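Long-range contacts in putative uncharacterized protein (PDB 4R12), which probably serves as an essential subunit of gamma-secretase, the complex that cleaves membrane proteins such as Notch receptors and APP within the membrane, and is thought to help recruit substrates: residues A[117-122]-A[388-393]; A[123-128]-A[375-380]; A[215-220]-A[321-326]; A[381-386]-A[397-402]. All coordinates share one frame; numbering follows the deposited sequence.

Contact 1. Residues A[117-122]-A[388-393]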
loop_
_atom_site.group_PDB
_atom_site.type_symbol
_atom_site.label_atom_id
_atom_site.label_comp_id
_atom_site.label_asym_id
_atom_site.label_seq_id
_atom_site.Cartn_x
_atom_site.Cartn_y
_atom_site.Cartn_z
ATOM N N TYR A 117 -15.332 6.834 -4.387
ATOM C CA TYR A 117 -14.434 7.042 -5.529
ATOM C C TYR A 117 -14.463 5.887 -6.532
ATOM O O TYR A 117 -13.764 5.920 -7.541
ATOM C CB TYR A 117 -13.010 7.274 -5.040
ATOM C CG TYR A 117 -12.944 8.441 -4.091
ATOM C CD1 TYR A 117 -13.305 9.716 -4.516
ATOM C CD2 TYR A 117 -12.575 8.268 -2.766
ATOM C CE1 TYR A 117 -13.273 10.798 -3.651
ATOM C CE2 TYR A 117 -12.535 9.350 -1.891
ATOM C CZ TYR A 117 -12.892 10.609 -2.346
ATOM O OH TYR A 117 -12.861 11.692 -1.493
ATOM N N GLY A 118 -15.296 4.884 -6.270
ATOM C CA GLY A 118 -15.388 3.735 -7.155
ATOM C C GLY A 118 -16.630 3.722 -8.021
ATOM O O GLY A 118 -17.285 4.744 -8.180
ATOM N N LEU A 119 -16.952 2.555 -8.588
ATOM C CA LEU A 119 -18.110 2.399 -9.470
ATOM C C LEU A 119 -19.464 2.551 -8.806
ATOM O O LEU A 119 -20.446 2.859 -9.470
ATOM C CB LEU A 119 -18.087 1.021 -10.133
ATOM C CG LEU A 119 -17.281 0.821 -11.406
ATOM C CD1 LEU A 119 -17.529 -0.584 -11.907
ATOM C CD2 LEU A 119 -17.653 1.841 -12.469
ATOM N N TYR A 120 -19.531 2.299 -7.506
ATOM C CA TYR A 120 -20.813 2.260 -6.821
ATOM C C TYR A 120 -20.865 3.210 -5.621
ATOM O O TYR A 120 -20.923 2.767 -4.477
ATOM C CB TYR A 120 -21.120 0.832 -6.366
ATOM C CG TYR A 120 -20.755 -0.231 -7.393
ATOM C CD1 TYR A 120 -21.615 -0.546 -8.440
ATOM C CD2 TYR A 120 -19.547 -0.924 -7.307
ATOM C CE1 TYR A 120 -21.280 -1.521 -9.377
ATOM C CE2 TYR A 120 -19.211 -1.895 -8.232
ATOM C CZ TYR A 120 -20.077 -2.188 -9.261
ATOM O OH TYR A 120 -19.731 -3.155 -10.177
ATOM N N PRO A 121 -20.871 4.524 -5.882
ATOM C CA PRO A 121 -20.926 5.501 -4.784
ATOM C C PRO A 121 -22.147 5.340 -3.872
ATOM O O PRO A 121 -22.052 5.644 -2.683
ATOM C CB PRO A 121 -20.974 6.843 -5.517
ATOM C CG PRO A 121 -20.333 6.572 -6.832
ATOM C CD PRO A 121 -20.752 5.179 -7.196
ATOM N N ASN A 122 -23.266 4.862 -4.406
ATOM C CA ASN A 122 -24.473 4.695 -3.600
ATOM C C ASN A 122 -24.648 3.280 -3.075
ATOM O O ASN A 122 -25.747 2.906 -2.660
ATOM C CB ASN A 122 -25.731 5.066 -4.397
ATOM C CG ASN A 122 -25.539 6.282 -5.286
ATOM O OD1 ASN A 122 -25.601 6.179 -6.517
ATOM N ND2 ASN A 122 -25.331 7.446 -4.674
ATOM N N PHE A 388 -10.784 1.723 -14.785
ATOM C CA PHE A 388 -10.906 1.425 -16.213
ATOM C C PHE A 388 -12.367 1.270 -16.639
ATOM O O PHE A 388 -12.749 1.694 -17.730
ATOM C CB PHE A 388 -10.102 0.164 -16.569
ATOM C CG PHE A 388 -8.618 0.351 -16.436
ATOM C CD1 PHE A 388 -8.007 0.259 -15.202
ATOM C CD2 PHE A 388 -7.841 0.655 -17.545
ATOM C CE1 PHE A 388 -6.642 0.451 -15.072
ATOM C CE2 PHE A 388 -6.475 0.848 -17.420
ATOM C CZ PHE A 388 -5.879 0.755 -16.178
ATOM N N LEU A 389 -13.185 0.679 -15.775
ATOM C CA LEU A 389 -14.596 0.447 -16.117
ATOM C C LEU A 389 -15.419 1.732 -16.205
ATOM O O LEU A 389 -16.513 1.748 -16.789
ATOM C CB LEU A 389 -15.220 -0.504 -15.100
ATOM C CG LEU A 389 -14.690 -1.930 -15.242
ATOM C CD1 LEU A 389 -14.873 -2.706 -13.947
ATOM C CD2 LEU A 389 -15.379 -2.623 -16.415
ATOM N N LYS A 390 -14.900 2.808 -15.622
ATOM C CA LYS A 390 -15.503 4.126 -15.799
ATOM C C LYS A 390 -15.341 4.607 -17.231
ATOM O O LYS A 390 -16.087 5.462 -17.693
ATOM C CB LYS A 390 -14.880 5.144 -14.850
ATOM C CG LYS A 390 -15.166 4.910 -13.382
ATOM C CD LYS A 390 -14.360 5.881 -12.518
ATOM C CE LYS A 390 -14.500 5.542 -11.037
ATOM N NZ LYS A 390 -13.762 6.490 -10.143
ATOM N N LYS A 391 -14.352 4.063 -17.928
ATOM C CA LYS A 391 -14.043 4.509 -19.281
ATOM C C LYS A 391 -14.530 3.537 -20.342
ATOM O O LYS A 391 -14.984 3.951 -21.409
ATOM C CB LYS A 391 -12.538 4.723 -19.445
ATOM C CG LYS A 391 -11.969 5.751 -18.498
ATOM C CD LYS A 391 -12.611 7.124 -18.682
ATOM C CE LYS A 391 -11.847 8.153 -17.848
ATOM N NZ LYS A 391 -12.370 9.535 -17.977
ATOM N N THR A 392 -14.439 2.242 -20.060
ATOM C CA THR A 392 -14.875 1.252 -21.035
ATOM C C THR A 392 -15.529 0.027 -20.406
ATOM O O THR A 392 -15.168 -0.408 -19.311
ATOM C CB THR A 392 -13.701 0.782 -21.913
ATOM O OG1 THR A 392 -14.171 -0.200 -22.841
ATOM C CG2 THR A 392 -12.597 0.168 -21.066
ATOM N N ASN A 393 -16.500 -0.526 -21.126
ATOM C CA ASN A 393 -17.133 -1.786 -20.756
ATOM C C ASN A 393 -16.915 -2.832 -21.839
ATOM O O ASN A 393 -17.525 -3.896 -21.809
ATOM C CB ASN A 393 -18.635 -1.588 -20.518
ATOM C CG ASN A 393 -19.267 -0.661 -21.541
ATOM O OD1 ASN A 393 -19.589 -1.071 -22.657
ATOM N ND2 ASN A 393 -19.440 0.606 -21.167
#

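Contact 2. Residues A[123-128]-A[375-380]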
loop_
_atom_site.group_PDB
_atom_site.type_symbol
_atom_site.label_atom_id
_atom_site.label_comp_id
_atom_site.label_asym_id
_atom_site.label_seq_id
_atom_site.Cartn_x
_atom_site.Cartn_y
_atom_site.Cartn_z
ATOM N N SER A 123 -23.585 2.480 -3.102
ATOM C CA SER A 123 -23.708 1.081 -2.693
ATOM C C SER A 123 -24.130 0.946 -1.235
ATOM O O SER A 123 -23.745 1.753 -0.392
ATOM C CB SER A 123 -22.382 0.326 -2.909
ATOM O OG SER A 123 -22.510 -1.030 -2.500
ATOM N N ASN A 124 -24.919 -0.081 -0.950
ATOM C CA ASN A 124 -25.282 -0.428 0.417
ATOM C C ASN A 124 -24.489 -1.616 0.950
ATOM O O ASN A 124 -24.723 -2.081 2.073
ATOM C CB ASN A 124 -26.780 -0.732 0.505
ATOM C CG ASN A 124 -27.621 0.519 0.416
ATOM O OD1 ASN A 124 -27.303 1.524 1.042
ATOM N ND2 ASN A 124 -28.692 0.471 -0.372
ATOM N N LEU A 125 -23.561 -2.121 0.144
ATOM C CA LEU A 125 -22.753 -3.249 0.568
ATOM C C LEU A 125 -21.707 -2.803 1.580
ATOM O O LEU A 125 -21.300 -1.642 1.589
ATOM C CB LEU A 125 -22.055 -3.914 -0.622
ATOM C CG LEU A 125 -22.918 -4.492 -1.741
ATOM C CD1 LEU A 125 -22.018 -5.201 -2.747
ATOM C CD2 LEU A 125 -23.977 -5.433 -1.190
ATOM N N GLU A 126 -21.307 -3.732 2.440
ATOM C CA GLU A 126 -20.195 -3.536 3.348
ATOM C C GLU A 126 -19.213 -4.671 3.145
ATOM O O GLU A 126 -19.438 -5.777 3.645
ATOM C CB GLU A 126 -20.660 -3.503 4.802
ATOM C CG GLU A 126 -21.660 -2.395 5.099
ATOM C CD GLU A 126 -21.916 -2.232 6.583
ATOM O OE1 GLU A 126 -21.689 -3.206 7.339
ATOM O OE2 GLU A 126 -22.353 -1.134 6.988
ATOM N N TRP A 127 -18.143 -4.395 2.401
ATOM C CA TRP A 127 -17.147 -5.404 2.054
ATOM C C TRP A 127 -16.253 -5.766 3.246
ATOM O O TRP A 127 -15.721 -6.874 3.329
ATOM C CB TRP A 127 -16.289 -4.906 0.881
ATOM C CG TRP A 127 -17.036 -4.871 -0.411
ATOM C CD1 TRP A 127 -17.654 -3.791 -0.986
ATOM C CD2 TRP A 127 -17.255 -5.977 -1.293
ATOM N NE1 TRP A 127 -18.253 -4.170 -2.179
ATOM C CE2 TRP A 127 -18.014 -5.509 -2.385
ATOM C CE3 TRP A 127 -16.879 -7.326 -1.262
ATOM C CZ2 TRP A 127 -18.404 -6.341 -3.440
ATOM C CZ3 TRP A 127 -17.260 -8.150 -2.307
ATOM C CH2 TRP A 127 -18.016 -7.656 -3.381
ATOM N N ASN A 128 -16.123 -4.821 4.172
ATOM C CA ASN A 128 -15.279 -4.951 5.360
ATOM C C ASN A 128 -16.146 -4.687 6.608
ATOM O O ASN A 128 -15.921 -3.708 7.326
ATOM C CB ASN A 128 -14.109 -3.951 5.247
ATOM C CG ASN A 128 -13.056 -4.101 6.355
ATOM O OD1 ASN A 128 -12.825 -5.186 6.875
ATOM N ND2 ASN A 128 -12.414 -2.981 6.714
ATOM N N THR A 375 -18.100 -15.267 -7.854
ATOM C CA THR A 375 -18.738 -14.513 -6.789
ATOM C C THR A 375 -20.269 -14.587 -6.917
ATOM O O THR A 375 -20.795 -14.915 -7.985
ATOM C CB THR A 375 -18.272 -13.046 -6.791
ATOM O OG1 THR A 375 -18.834 -12.372 -5.666
ATOM C CG2 THR A 375 -18.689 -12.328 -8.081
ATOM N N THR A 376 -20.972 -14.309 -5.816
ATOM C CA THR A 376 -22.441 -14.243 -5.806
ATOM C C THR A 376 -22.890 -12.783 -5.780
ATOM O O THR A 376 -24.091 -12.464 -5.854
ATOM C CB THR A 376 -23.032 -14.999 -4.592
ATOM O OG1 THR A 376 -22.548 -14.414 -3.373
ATOM C CG2 THR A 376 -22.637 -16.470 -4.632
ATOM N N GLN A 377 -21.907 -11.891 -5.675
ATOM C CA GLN A 377 -22.185 -10.475 -5.555
ATOM C C GLN A 377 -22.365 -9.862 -6.936
ATOM O O GLN A 377 -21.750 -10.303 -7.907
ATOM C CB GLN A 377 -21.056 -9.782 -4.768
ATOM C CG GLN A 377 -20.941 -10.285 -3.320
ATOM C CD GLN A 377 -22.288 -10.236 -2.571
ATOM O OE1 GLN A 377 -22.858 -11.273 -2.230
ATOM N NE2 GLN A 377 -22.782 -9.033 -2.310
ATOM N N THR A 378 -23.229 -8.854 -7.019
ATOM C CA THR A 378 -23.531 -8.222 -8.299
ATOM C C THR A 378 -22.850 -6.871 -8.470
ATOM O O THR A 378 -23.098 -6.166 -9.453
ATOM C CB THR A 378 -25.038 -8.049 -8.483
ATOM O OG1 THR A 378 -25.594 -7.411 -7.326
ATOM C CG2 THR A 378 -25.690 -9.405 -8.672
ATOM N N GLU A 379 -22.021 -6.510 -7.491
ATOM C CA GLU A 379 -21.139 -5.354 -7.578
ATOM C C GLU A 379 -19.698 -5.832 -7.419
ATOM O O GLU A 379 -19.430 -6.704 -6.593
ATOM C CB GLU A 379 -21.464 -4.313 -6.501
ATOM C CG GLU A 379 -22.862 -3.715 -6.567
ATOM C CD GLU A 379 -23.065 -2.622 -5.523
ATOM O OE1 GLU A 379 -22.092 -2.284 -4.809
ATOM O OE2 GLU A 379 -24.195 -2.103 -5.409
ATOM N N LEU A 380 -18.783 -5.295 -8.219
ATOM C CA LEU A 380 -17.361 -5.533 -7.983
ATOM C C LEU A 380 -16.957 -4.998 -6.610
ATOM O O LEU A 380 -17.536 -4.027 -6.132
ATOM C CB LEU A 380 -16.502 -4.858 -9.052
ATOM C CG LEU A 380 -16.408 -5.422 -10.466
ATOM C CD1 LEU A 380 -15.306 -4.672 -11.160
ATOM C CD2 LEU A 380 -16.106 -6.925 -10.469
HETATM O O HOH W 1 -25.808 -1.704 -2.752
HETATM O O HOH W 2 -19.515 -2.793 -4.383
#

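Contact 3. Residues A[215-220]-A[321-326]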
loop_
_atom_site.group_PDB
_atom_site.type_symbol
_atom_site.label_atom_id
_atom_site.label_comp_id
_atom_site.label_asym_id
_atom_site.label_seq_id
_atom_site.Cartn_x
_atom_site.Cartn_y
_atom_site.Cartn_z
ATOM N N ILE A 215 -2.587 -7.156 -22.940
ATOM C CA ILE A 215 -3.115 -7.766 -21.727
ATOM C C ILE A 215 -2.552 -6.974 -20.545
ATOM O O ILE A 215 -1.345 -6.899 -20.372
ATOM C CB ILE A 215 -2.711 -9.249 -21.587
ATOM C CG1 ILE A 215 -3.095 -10.050 -22.834
ATOM C CG2 ILE A 215 -3.302 -9.858 -20.312
ATOM C CD1 ILE A 215 -4.554 -10.019 -23.139
ATOM N N LEU A 216 -3.428 -6.371 -19.752
ATOM C CA LEU A 216 -2.996 -5.607 -18.596
ATOM C C LEU A 216 -3.165 -6.446 -17.330
ATOM O O LEU A 216 -4.278 -6.855 -16.986
ATOM C CB LEU A 216 -3.791 -4.312 -18.478
ATOM C CG LEU A 216 -3.438 -3.439 -17.276
ATOM C CD1 LEU A 216 -1.962 -3.026 -17.331
ATOM C CD2 LEU A 216 -4.358 -2.222 -17.225
ATOM N N VAL A 217 -2.060 -6.703 -16.649
ATOM C CA VAL A 217 -2.090 -7.451 -15.397
ATOM C C VAL A 217 -1.623 -6.508 -14.291
ATOM O O VAL A 217 -0.519 -6.003 -14.343
ATOM C CB VAL A 217 -1.188 -8.693 -15.461
ATOM C CG1 VAL A 217 -1.226 -9.450 -14.142
ATOM C CG2 VAL A 217 -1.596 -9.591 -16.633
ATOM N N MET A 218 -2.463 -6.269 -13.295
ATOM C CA MET A 218 -2.215 -5.153 -12.390
ATOM C C MET A 218 -2.652 -5.436 -10.972
ATOM O O MET A 218 -3.382 -6.406 -10.715
ATOM C CB MET A 218 -2.949 -3.915 -12.883
ATOM C CG MET A 218 -4.457 -4.019 -12.710
ATOM S SD MET A 218 -5.278 -2.778 -13.731
ATOM C CE MET A 218 -6.898 -2.739 -12.959
ATOM N N LEU A 219 -2.213 -4.569 -10.062
ATOM C CA LEU A 219 -2.595 -4.651 -8.663
ATOM C C LEU A 219 -2.303 -3.319 -7.989
ATOM O O LEU A 219 -1.479 -2.529 -8.478
ATOM C CB LEU A 219 -1.853 -5.786 -7.941
ATOM C CG LEU A 219 -0.320 -5.848 -7.949
ATOM C CD1 LEU A 219 0.322 -4.860 -6.959
ATOM C CD2 LEU A 219 0.138 -7.286 -7.647
ATOM N N PRO A 220 -2.981 -3.062 -6.866
ATOM C CA PRO A 220 -2.644 -1.917 -6.019
ATOM C C PRO A 220 -1.568 -2.328 -5.017
ATOM O O PRO A 220 -1.811 -3.251 -4.246
ATOM C CB PRO A 220 -3.976 -1.602 -5.324
ATOM C CG PRO A 220 -4.643 -2.953 -5.199
ATOM C CD PRO A 220 -4.202 -3.758 -6.410
ATOM N N THR A 321 -7.776 -6.883 -22.317
ATOM C CA THR A 321 -8.053 -7.753 -21.175
ATOM C C THR A 321 -7.411 -7.169 -19.931
ATOM O O THR A 321 -6.258 -6.774 -19.967
ATOM C CB THR A 321 -7.499 -9.181 -21.373
ATOM O OG1 THR A 321 -8.139 -9.806 -22.494
ATOM C CG2 THR A 321 -7.736 -10.021 -20.127
ATOM N N ILE A 322 -8.150 -7.107 -18.830
ATOM C CA ILE A 322 -7.561 -6.647 -17.580
ATOM C C ILE A 322 -7.672 -7.728 -16.519
ATOM O O ILE A 322 -8.766 -8.214 -16.234
ATOM C CB ILE A 322 -8.241 -5.358 -17.071
ATOM C CG1 ILE A 322 -7.985 -4.206 -18.050
ATOM C CG2 ILE A 322 -7.728 -5.009 -15.681
ATOM C CD1 ILE A 322 -8.721 -2.918 -17.691
ATOM N N ILE A 323 -6.536 -8.111 -15.950
ATOM C CA ILE A 323 -6.496 -9.009 -14.810
ATOM C C ILE A 323 -5.979 -8.241 -13.578
ATOM O O ILE A 323 -4.900 -7.648 -13.625
ATOM C CB ILE A 323 -5.573 -10.224 -15.080
ATOM C CG1 ILE A 323 -5.882 -10.846 -16.448
ATOM C CG2 ILE A 323 -5.686 -11.260 -13.969
ATOM C CD1 ILE A 323 -7.245 -11.501 -16.513
ATOM N N GLU A 324 -6.739 -8.256 -12.487
ATOM C CA GLU A 324 -6.310 -7.594 -11.265
ATOM C C GLU A 324 -6.199 -8.580 -10.111
ATOM O O GLU A 324 -7.079 -9.413 -9.901
ATOM C CB GLU A 324 -7.270 -6.466 -10.866
ATOM C CG GLU A 324 -6.845 -5.738 -9.568
ATOM C CD GLU A 324 -7.765 -4.588 -9.208
ATOM O OE1 GLU A 324 -8.708 -4.316 -9.994
ATOM O OE2 GLU A 324 -7.561 -3.966 -8.130
ATOM N N LEU A 325 -5.102 -8.476 -9.371
ATOM C CA LEU A 325 -4.946 -9.212 -8.128
ATOM C C LEU A 325 -5.379 -8.309 -6.972
ATOM O O LEU A 325 -4.887 -7.203 -6.847
ATOM C CB LEU A 325 -3.493 -9.656 -7.948
ATOM C CG LEU A 325 -2.912 -10.396 -9.151
ATOM C CD1 LEU A 325 -1.523 -10.888 -8.790
ATOM C CD2 LEU A 325 -3.820 -11.559 -9.569
ATOM N N ASN A 326 -6.309 -8.765 -6.138
ATOM C CA ASN A 326 -6.778 -7.892 -5.071
ATOM C C ASN A 326 -7.206 -8.673 -3.838
ATOM O O ASN A 326 -8.378 -9.068 -3.706
ATOM C CB ASN A 326 -7.926 -7.019 -5.578
ATOM C CG ASN A 326 -8.127 -5.784 -4.709
ATOM O OD1 ASN A 326 -8.354 -5.903 -3.506
ATOM N ND2 ASN A 326 -7.990 -4.596 -5.303
#

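Contact 4. Residues A[381-386]-A[397-402]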
loop_
_atom_site.group_PDB
_atom_site.type_symbol
_atom_site.label_atom_id
_atom_site.label_comp_id
_atom_site.label_asym_id
_atom_site.label_seq_id
_atom_site.Cartn_x
_atom_site.Cartn_y
_atom_site.Cartn_z
ATOM N N PRO A 381 -15.973 -5.643 -5.963
ATOM C CA PRO A 381 -15.413 -5.107 -4.718
ATOM C C PRO A 381 -14.522 -3.916 -5.034
ATOM O O PRO A 381 -14.192 -3.733 -6.203
ATOM C CB PRO A 381 -14.591 -6.277 -4.170
ATOM C CG PRO A 381 -14.146 -7.022 -5.396
ATOM C CD PRO A 381 -15.309 -6.888 -6.384
ATOM N N PRO A 382 -14.158 -3.111 -4.021
ATOM C CA PRO A 382 -13.230 -2.004 -4.272
ATOM C C PRO A 382 -11.981 -2.497 -4.988
ATOM O O PRO A 382 -11.303 -3.392 -4.483
ATOM C CB PRO A 382 -12.881 -1.499 -2.867
ATOM C CG PRO A 382 -13.985 -1.953 -2.001
ATOM C CD PRO A 382 -14.511 -3.233 -2.597
ATOM N N SER A 383 -11.707 -1.951 -6.166
ATOM C CA SER A 383 -10.614 -2.448 -6.989
ATOM C C SER A 383 -10.195 -1.408 -8.010
ATOM O O SER A 383 -10.999 -0.565 -8.417
ATOM C CB SER A 383 -11.017 -3.739 -7.710
ATOM O OG SER A 383 -12.197 -3.539 -8.468
ATOM N N SER A 384 -8.934 -1.487 -8.414
ATOM C CA SER A 384 -8.352 -0.574 -9.388
ATOM C C SER A 384 -8.996 -0.695 -10.761
ATOM O O SER A 384 -8.937 0.247 -11.567
ATOM C CB SER A 384 -6.845 -0.826 -9.494
ATOM O OG SER A 384 -6.213 -0.456 -8.280
ATOM N N SER A 385 -9.578 -1.864 -11.037
ATOM C CA SER A 385 -10.301 -2.091 -12.285
ATOM C C SER A 385 -11.462 -1.113 -12.441
ATOM O O SER A 385 -11.864 -0.782 -13.552
ATOM C CB SER A 385 -10.830 -3.524 -12.353
ATOM O OG SER A 385 -9.772 -4.454 -12.499
ATOM N N MET A 386 -12.006 -0.665 -11.316
ATOM C CA MET A 386 -13.060 0.338 -11.339
ATOM C C MET A 386 -12.672 1.594 -12.125
ATOM O O MET A 386 -13.531 2.231 -12.751
ATOM C CB MET A 386 -13.455 0.723 -9.917
ATOM C CG MET A 386 -14.216 -0.364 -9.183
ATOM S SD MET A 386 -14.643 0.129 -7.498
ATOM C CE MET A 386 -15.917 -1.067 -7.119
ATOM N N VAL A 397 -12.800 -7.981 -17.795
ATOM C CA VAL A 397 -12.111 -7.594 -16.580
ATOM C C VAL A 397 -12.319 -8.683 -15.541
ATOM O O VAL A 397 -13.450 -9.092 -15.281
ATOM C CB VAL A 397 -12.625 -6.251 -16.044
ATOM C CG1 VAL A 397 -11.997 -5.944 -14.688
ATOM C CG2 VAL A 397 -12.349 -5.123 -17.045
ATOM N N VAL A 398 -11.221 -9.181 -14.987
ATOM C CA VAL A 398 -11.277 -10.214 -13.970
ATOM C C VAL A 398 -10.510 -9.749 -12.751
ATOM O O VAL A 398 -9.292 -9.552 -12.811
ATOM C CB VAL A 398 -10.687 -11.546 -14.456
ATOM C CG1 VAL A 398 -10.787 -12.591 -13.351
ATOM C CG2 VAL A 398 -11.403 -12.029 -15.739
ATOM N N VAL A 399 -11.235 -9.549 -11.661
ATOM C CA VAL A 399 -10.620 -9.225 -10.388
ATOM C C VAL A 399 -10.548 -10.511 -9.567
ATOM O O VAL A 399 -11.563 -11.136 -9.282
ATOM C CB VAL A 399 -11.409 -8.132 -9.639
ATOM C CG1 VAL A 399 -10.722 -7.763 -8.338
ATOM C CG2 VAL A 399 -11.570 -6.896 -10.531
ATOM N N ILE A 400 -9.336 -10.914 -9.210
ATOM C CA ILE A 400 -9.131 -12.130 -8.438
ATOM C C ILE A 400 -8.941 -11.801 -6.953
ATOM O O ILE A 400 -8.041 -11.048 -6.607
ATOM C CB ILE A 400 -7.895 -12.911 -8.953
ATOM C CG1 ILE A 400 -8.009 -13.172 -10.463
ATOM C CG2 ILE A 400 -7.712 -14.198 -8.167
ATOM C CD1 ILE A 400 -6.837 -14.006 -11.048
ATOM N N THR A 401 -9.786 -12.365 -6.090
ATOM C CA THR A 401 -9.711 -12.112 -4.651
ATOM C C THR A 401 -9.850 -13.403 -3.865
ATOM O O THR A 401 -10.106 -14.466 -4.437
ATOM C CB THR A 401 -10.841 -11.143 -4.155
ATOM O OG1 THR A 401 -12.052 -11.885 -3.948
ATOM C CG2 THR A 401 -11.104 -10.017 -5.150
ATOM N N ASP A 402 -9.716 -13.301 -2.546
ATOM C CA ASP A 402 -9.873 -14.457 -1.668
ATOM C C ASP A 402 -11.212 -14.451 -0.930
ATOM O O ASP A 402 -11.362 -15.113 0.106
ATOM C CB ASP A 402 -8.726 -14.544 -0.659
ATOM C CG ASP A 402 -8.557 -13.284 0.156
ATOM O OD1 ASP A 402 -9.496 -12.445 0.188
ATOM O OD2 ASP A 402 -7.465 -13.130 0.754
#

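Contact 1. Residues A[117-122]-A[388-393]
Leu-119, in an irregular loop, comes nearest to Lys-390 with 7.1 Å between their CA atoms, so the two backbones stay apart and side chains bridge the gap. This is an interlobe contact at the surface: a long loop of the nicastrin small lobe rests on helix 385-389 and the turn after it, both in the large lobe. Leu-389 and Lys-390 carry the large-lobe side of the contact. Lys-390 runs straight out beyond CG (chi2 173°), and its full reach carries the ammonium to the loop backbone, where NZ donates to Tyr-117 O at 2.7 Å. The donor stands above the carbonyl plane, 36° out of it. Glu-279, on helix 276-287, forms a salt bridge with the same nitrogen, which probably offsets its charge and ties a third element into the joint. On the way, Lys-390 slides past Leu-119 in the opposite direction, CG lying 4.1 Å from Leu-119 CD2. The other methyl of that leucine turns to Leu-389: the two side chains cross at about a right angle, with Leu-119 CD1 3.9 Å from Leu-389 CB. Met-386, one turn back, also touches Leu-119 and extends this apolar patch. Behind the leucine sits the ring of Tyr-120, and Leu-119 CB lies 3.6 Å above its plane, over the ring centre.

Contact 2. Residues A[123-128]-A[375-380]
Glu-379 reaches across to the loop 123-128 and meets it along its whole length. CG lies anti to the carbonyl carbon (chi1 -61°) and the chain is extended beyond it, which sends the carboxylate toward Ser-123. CB starts against Leu-125, 3.9 Å from its CD1; CG skirts the same methyl at 4.2 Å. At the tip, OE1 accepts from Ser-123 OG at 2.7 Å, on the syn side and only 17° out of the carboxylate plane. Water 2 also donates to OE1, while OE2 takes a bond from water 1, which in turn accepts from Asn-124 N. Ser-123 OG is itself an acceptor, taking the backbone N of Leu-125 in an ST turn that fixes the hydroxyl for its glutamate. The backbone of Glu-379 serves too: its O lies at the edge of the Trp-127 ring, in plane, 3.3 Å from CZ2. Trp-127 NE1 gives its hydrogen to water 2 at 2.9 Å, and that water, donating also to Leu-380 O, joins indole, carboxylate and backbone. Gln-377 CG packs 3.9 Å from Trp-127 CH2, its amide nearly perpendicular to the ring. Tyr-112 and Tyr-405 meet the indole edge-to-face. Such a small-lobe loop, set by a buried tryptophan over the large lobe, is consistent with the lid described for nicastrin.

Contact 3. Residues A[215-220]-A[321-326]
The carboxylate of Glu-324 has carbons of strand 215-220 near both oxygens, Met-218 CE 3.8 Å from OE1 and Pro-220 CD 3.8 Å from OE2. The amide of Asn-326 comes in from above the carboxylate plane, 44° out of it, with ND2 2.9 Å from OE2; OE2 itself lies within 3° of the amide plane of Asn-326. These groups border a parallel beta pair in the core of the large lobe, whose family belongs with the zinc exopeptidases. Four backbone bonds zip it together, Leu-216 N to Thr-321 O, Ile-323 N to Leu-216 O, Met-218 N to Ile-323 O and Leu-325 N to Met-218 O, and strand 262-268 pairs with the far edge of 215-220. Leu-216, Met-218, Ile-322 and Glu-324 share one face, which Phe-388 of helix 385-389 helps to cover; Val-217 and Ile-323 lie on the other. The buried Glu-324 is held by several polar partners, since Ser-385 OG bonds to OE1 and Ser-384 N to OE2. A leucine in its place would probably leave Asn-326 ND2, Ser-385 OG and Ser-384 N without their carboxylate partner. Met-218, its CG between backbone N and carbonyl carbon (chi1 71°), crosses Ile-322 obliquely, bringing CE within 3.6 Å of Ile-322 CG2.

Contact 4. Residues A[381-386]-A[397-402]
Ser-385 sets its side chain on Val-397 and Val-399, where the start of helix 385-389 lies over strand 397-401 in the alpha/beta core of the large lobe. Across the interface the contacts are van der Waals. Ser-385 OG sits 3.5 Å from Val-397 CG1 and 3.6 Å from Val-399 CG2, and CB follows at 3.6 Å from Val-397 CG1. Ser-383 touches both branches of Val-399, its OG 4.0 Å from CG2 and its CB near CG1. Farther along, Pro-381 CG faces Thr-401 CG2 at 4.3 Å.

The polar bonds run elsewhere. Each buried hydroxyl has a partner: Ser-385 OG bonds to Glu-324, on the neighbouring strand 319-325, Thr-401 OG1 to His-345, and Ser-383 OG to Pro-381 O. In this last case OG lies between the backbone N and the carbonyl carbon (chi1 55°), turned back on its own loop. With an alanine here, Pro-381 O is likely to lose that donor and the bend through Pro-382 to be less firmly held. A backbone bond of 3.1 Å, from Met-386 N to Ser-383 O, closes the turn into the helix. The hydroxyl of Ser-383 approaches Pro-381 O at 3.0 Å, tilted 23° from the carbonyl plane.

Contacts 3 and 4 lie in the large-lobe core, their centres about 8 Å apart: strands 319-325 and 397-401 are neighbours, and a backbone bond from Ile-400 N to Glu-324 O continues the pairing. Contacts 1 and 2 bring in the small lobe through consecutive segments of one loop, 117-122 and 123-128, their centres about 14 Å apart. Helix 385-389 is shared by contacts 1 and 4, whose segments alternate along the chain: Phe-388 packs on Leu-216 and Ile-322, Met-386 on the loop. In sequence contact 3 falls between the segments of contacts 1 and 2, and contact 4 follows contacts 2 and 3. The run 375-393 thus covers core strands and receives the small-lobe loop, joining the lobes.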